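Local coordinates for sensor protein (Vibrio cholerae O1 biovar El Tor, PDB 3MXQ) that is the PAS sensor domain of a probable histidine kinase, which would pass phosphate from ATP to a histidine of its own protein in response to a signal, at residues 33-38 against 46-51; 122-127 against 135-140. All blocks are in the same frame, centred on the assembly; numbering follows the deposited sequence.

How the contacts relate
Both contacts are antiparallel hairpin pairings within one PAS domain sheet, and their centres lie about 11 Å apart. Contact 1 joins the first two strands of the sheet and runs on into the helix after the second; contact 2 pairs the last two strands. Strand 34-39 lies beside strand 134-145 and fuses the hairpins, with probable hydrogen bonds from Leu139 N to Cys36 O (2.7 Å) and from Val137 N to Val38 O (2.8 Å). Ile37 CG2 also packs on Val137 O, at 3.6 Å. One face of the joined sheet meets the domain's own helices, while residues of the N-terminal helix of a second subunit reach the other at both contacts.

Contact 1. Residues 33-38 against 46-51; sequences FALCIV and KVNEYF
Cys36 and Val47 form an antiparallel non-hydrogen-bonded pair and Ile37 and Lys46 a hydrogen-bonded one, in the hairpin that opens the PAS fold. Ile37 N donates to Lys46 O at 2.8 Å, nearly straight at the hydrogen (168°). The second bond, Asn48 N to Leu35 O at 2.9 Å, falls where strand 44-47 ends and the chain turns into helix 49-53, with Asn48 at the N-cap position. This turn brings the first helical turn against the start of strand 34-39.

The faces differ in character. On the one bearing Cys36, Phe51 supplies a broad apolar ring. Its CG stands anti to the backbone N (chi1 -168°), which lays the ring along strand 34-39 from Ala34 to Cys36, with CD1 3.6 Å from Ala34 CB and CE1 3.9 Å from Cys36 CB. The small Ala34 suits this close approach. The Tyr50 ring presents an edge to Ala34, and its hydroxyl hydrogen-bonds Arg54 of its own chain and Glu49 of the second subunit. On the other face Ile37 and the aliphatic part of Lys46 lie side by side, with Ile37 CG1 3.8 Å from Lys46 CB, and Leu22 of the second subunit packs on both. The carboxamide of Asn48 lies against Leu35 CB, while its OD1 bonds Ser25 OG of the second subunit, so this polar group links the hairpin to that subunit. Back on the Phe51 side, Cys36 SG makes an oblique sulfur-aromatic contact, 5.0 Å from the centroid of the Phe51 ring.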
# COMPACT_ATOMS: atom_id res chain seq x y z
N PHE A 33 10.40 -1.48 -2.66
CA PHE A 33 11.40 -2.52 -2.83
C PHE A 33 11.58 -2.79 -4.29
O PHE A 33 10.72 -2.46 -5.08
CB PHE A 33 10.97 -3.80 -2.12
CG PHE A 33 9.68 -4.40 -2.63
CD1 PHE A 33 8.45 -3.82 -2.34
CD2 PHE A 33 9.70 -5.58 -3.38
CE1 PHE A 33 7.26 -4.38 -2.81
CE2 PHE A 33 8.51 -6.15 -3.84
CZ PHE A 33 7.28 -5.55 -3.55
N ALA A 34 12.69 -3.41 -4.65
CA ALA A 34 12.94 -3.78 -6.03
C ALA A 34 12.31 -5.14 -6.27
O ALA A 34 12.31 -6.00 -5.40
CB ALA A 34 14.41 -3.83 -6.28
N LEU A 35 11.77 -5.31 -7.47
CA LEU A 35 11.07 -6.54 -7.83
C LEU A 35 11.38 -6.94 -9.25
O LEU A 35 11.31 -6.11 -10.16
CB LEU A 35 9.56 -6.40 -7.65
CG LEU A 35 8.81 -7.66 -8.10
CD1 LEU A 35 7.80 -8.15 -7.05
CD2 LEU A 35 8.16 -7.48 -9.47
N CYS A 36 11.67 -8.22 -9.43
CA CYS A 36 12.08 -8.74 -10.72
C CYS A 36 11.57 -10.17 -10.91
O CYS A 36 11.74 -10.99 -10.03
CB CYS A 36 13.60 -8.75 -10.75
SG CYS A 36 14.23 -9.36 -12.28
N ILE A 37 10.94 -10.46 -12.04
CA ILE A 37 10.56 -11.85 -12.30
C ILE A 37 11.50 -12.41 -13.36
O ILE A 37 11.74 -11.77 -14.39
CB ILE A 37 9.09 -12.04 -12.85
CG1 ILE A 37 8.07 -11.14 -12.14
CG2 ILE A 37 8.67 -13.51 -12.79
CD1 ILE A 37 7.80 -11.48 -10.70
N VAL A 38 12.00 -13.61 -13.12
CA VAL A 38 12.85 -14.25 -14.11
C VAL A 38 12.34 -15.61 -14.52
O VAL A 38 11.78 -16.35 -13.72
CB VAL A 38 14.31 -14.34 -13.64
CG1 VAL A 38 14.73 -12.99 -13.12
CG2 VAL A 38 14.48 -15.38 -12.55
N LYS A 46 9.77 -9.45 -16.16
CA LYS A 46 9.08 -8.27 -15.66
C LYS A 46 9.95 -7.63 -14.59
O LYS A 46 10.68 -8.32 -13.88
CB LYS A 46 7.73 -8.65 -15.04
CG LYS A 46 7.14 -7.60 -14.08
CD LYS A 46 5.67 -7.86 -13.79
CE LYS A 46 4.99 -6.63 -13.21
NZ LYS A 46 4.66 -5.61 -14.25
N VAL A 47 9.82 -6.32 -14.46
CA VAL A 47 10.61 -5.58 -13.50
C VAL A 47 9.87 -4.32 -13.00
O VAL A 47 9.24 -3.63 -13.77
CB VAL A 47 12.00 -5.29 -14.12
CG1 VAL A 47 11.86 -4.64 -15.49
CG2 VAL A 47 12.83 -4.44 -13.22
N ASN A 48 9.93 -4.09 -11.69
CA ASN A 48 9.60 -2.80 -11.04
C ASN A 48 10.15 -1.56 -11.69
O ASN A 48 11.27 -1.56 -12.20
CB ASN A 48 10.27 -2.77 -9.67
CG ASN A 48 9.34 -3.02 -8.58
OD1 ASN A 48 8.17 -3.30 -8.80
ND2 ASN A 48 9.84 -2.92 -7.36
N GLU A 49 9.39 -0.48 -11.58
CA GLU A 49 9.89 0.88 -11.82
C GLU A 49 10.99 1.16 -10.79
O GLU A 49 12.02 1.71 -11.12
CB GLU A 49 8.74 1.90 -11.68
CG GLU A 49 9.03 3.31 -12.24
CD GLU A 49 7.79 4.23 -12.30
OE1 GLU A 49 6.63 3.73 -12.16
OE2 GLU A 49 7.97 5.47 -12.49
N TYR A 50 10.76 0.75 -9.55
CA TYR A 50 11.71 0.97 -8.47
C TYR A 50 13.05 0.26 -8.73
O TYR A 50 14.10 0.79 -8.36
CB TYR A 50 11.12 0.52 -7.14
CG TYR A 50 11.95 0.91 -5.96
CD1 TYR A 50 11.94 2.21 -5.47
CD2 TYR A 50 12.76 -0.03 -5.32
CE1 TYR A 50 12.72 2.58 -4.37
CE2 TYR A 50 13.54 0.32 -4.21
CZ TYR A 50 13.52 1.62 -3.75
OH TYR A 50 14.30 1.97 -2.67
N PHE A 51 13.00 -0.91 -9.36
CA PHE A 51 14.20 -1.66 -9.76
C PHE A 51 14.97 -0.88 -10.81
O PHE A 51 16.17 -0.67 -10.65
CB PHE A 51 13.80 -3.04 -10.30
CG PHE A 51 14.95 -4.01 -10.48
CD1 PHE A 51 15.12 -5.08 -9.61
CD2 PHE A 51 15.83 -3.90 -11.54
CE1 PHE A 51 16.17 -5.99 -9.77
CE2 PHE A 51 16.89 -4.81 -11.70
CZ PHE A 51 17.05 -5.85 -10.83

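Contact 2. Residues 122-127 against 135-140; sequences LEVIPI and EHVCLC
Backbone hydrogen bonds dominate where Glu123, Ile125 and Ile127 face Cys140, Cys138 and His136. The first two pairs bond in both directions: Ile125 N to Cys138 O spans 2.9 Å at 172°, and Cys138 N answers to Ile125 O at 2.7 Å. Near the turn, Ile127 N reaches His136 O at 2.8 Å but bends to 141°, and the next bond, Glu135 N to Ile127 O, is weak. Pro126, which has no N-H to give, suits its place in a non-hydrogen-bonded pair with Val137.

Apolar packing follows on both faces. With chi1 at -174°, Val124 brings CG1 against both Val137 CG2 and Leu139 CD2, each at 3.9 Å; Val124 and Val137 also pack on helix 75-88, against Ala85 and Leu86 respectively. On the other face Ile127 extends CD1 to 4.2 Å from Cys138 CB, and Ala18 of the second subunit packs on Ile127.

Among the polar contacts, Glu123 OE2 forms a salt bridge with Arg21 of the second subunit and a hydrogen bond with Tyr142 OH. One face thus takes helix 75-88 and the other a second subunit, on two long adjacent strands that complete the five-stranded antiparallel sheet of the PAS fold.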
# COMPACT_ATOMS: atom_id res chain seq x y z
N LEU A 122 17.14 -10.14 0.66
CA LEU A 122 16.76 -10.76 -0.61
C LEU A 122 15.76 -11.87 -0.38
O LEU A 122 15.94 -12.73 0.49
CB LEU A 122 18.00 -11.32 -1.32
CG LEU A 122 17.76 -12.24 -2.51
CD1 LEU A 122 17.16 -11.50 -3.67
CD2 LEU A 122 19.07 -12.85 -2.94
N GLU A 123 14.71 -11.85 -1.19
CA GLU A 123 13.65 -12.86 -1.13
C GLU A 123 13.51 -13.47 -2.50
O GLU A 123 13.35 -12.77 -3.49
CB GLU A 123 12.33 -12.22 -0.68
CG GLU A 123 11.23 -13.22 -0.39
CD GLU A 123 10.11 -12.67 0.54
OE1 GLU A 123 9.79 -13.38 1.55
OE2 GLU A 123 9.56 -11.55 0.27
N VAL A 124 13.63 -14.79 -2.56
CA VAL A 124 13.43 -15.55 -3.80
C VAL A 124 12.17 -16.42 -3.66
O VAL A 124 12.08 -17.25 -2.75
CB VAL A 124 14.65 -16.42 -4.11
CG1 VAL A 124 14.48 -17.09 -5.46
CG2 VAL A 124 15.92 -15.57 -4.12
N ILE A 125 11.22 -16.23 -4.56
CA ILE A 125 9.97 -16.98 -4.52
C ILE A 125 9.72 -17.69 -5.85
O ILE A 125 9.59 -17.03 -6.89
CB ILE A 125 8.76 -16.07 -4.27
CG1 ILE A 125 8.89 -15.30 -2.95
CG2 ILE A 125 7.48 -16.89 -4.32
CD1 ILE A 125 8.15 -13.95 -2.94
N PRO A 126 9.62 -19.03 -5.81
CA PRO A 126 9.34 -19.81 -7.01
C PRO A 126 7.90 -19.59 -7.47
O PRO A 126 7.07 -19.26 -6.64
CB PRO A 126 9.53 -21.25 -6.55
CG PRO A 126 9.37 -21.22 -5.08
CD PRO A 126 9.73 -19.87 -4.61
N ILE A 127 7.64 -19.73 -8.77
CA ILE A 127 6.27 -19.64 -9.30
C ILE A 127 5.89 -20.84 -10.18
O ILE A 127 6.43 -21.03 -11.28
CB ILE A 127 6.02 -18.33 -10.08
CG1 ILE A 127 6.31 -17.11 -9.20
CG2 ILE A 127 4.57 -18.29 -10.61
CD1 ILE A 127 6.27 -15.78 -9.92
N GLU A 135 8.48 -22.36 -13.49
CA GLU A 135 8.91 -21.76 -14.75
C GLU A 135 9.39 -20.31 -14.59
O GLU A 135 10.09 -19.78 -15.46
CB GLU A 135 7.80 -21.87 -15.80
CG GLU A 135 7.45 -23.32 -16.11
CD GLU A 135 7.09 -23.58 -17.56
OE1 GLU A 135 6.05 -23.04 -18.02
OE2 GLU A 135 7.84 -24.33 -18.23
N HIS A 136 8.99 -19.68 -13.50
CA HIS A 136 9.51 -18.37 -13.16
C HIS A 136 9.88 -18.34 -11.69
O HIS A 136 9.34 -19.10 -10.89
CB HIS A 136 8.47 -17.28 -13.41
CG HIS A 136 7.93 -17.28 -14.80
ND1 HIS A 136 6.86 -18.05 -15.18
CD2 HIS A 136 8.31 -16.59 -15.90
CE1 HIS A 136 6.61 -17.84 -16.46
NE2 HIS A 136 7.47 -16.96 -16.92
N VAL A 137 10.82 -17.46 -11.34
CA VAL A 137 10.94 -17.05 -9.95
C VAL A 137 10.88 -15.53 -9.79
O VAL A 137 11.31 -14.77 -10.67
CB VAL A 137 12.16 -17.66 -9.22
CG1 VAL A 137 12.55 -18.96 -9.87
CG2 VAL A 137 13.32 -16.71 -9.19
N CYS A 138 10.29 -15.12 -8.67
CA CYS A 138 10.20 -13.74 -8.27
C CYS A 138 11.37 -13.34 -7.36
O CYS A 138 11.76 -14.10 -6.48
CB CYS A 138 8.90 -13.58 -7.51
SG CYS A 138 8.50 -11.90 -7.06
N LEU A 139 11.92 -12.16 -7.58
CA LEU A 139 13.02 -11.64 -6.75
C LEU A 139 12.66 -10.27 -6.22
O LEU A 139 12.19 -9.40 -6.96
CB LEU A 139 14.33 -11.51 -7.54
CG LEU A 139 14.82 -12.68 -8.39
CD1 LEU A 139 16.12 -12.32 -9.07
CD2 LEU A 139 15.02 -13.86 -7.52
N CYS A 140 12.87 -10.08 -4.93
CA CYS A 140 12.54 -8.84 -4.30
C CYS A 140 13.73 -8.46 -3.46
O CYS A 140 14.23 -9.28 -2.68
CB CYS A 140 11.31 -9.02 -3.41
SG CYS A 140 9.86 -9.71 -4.29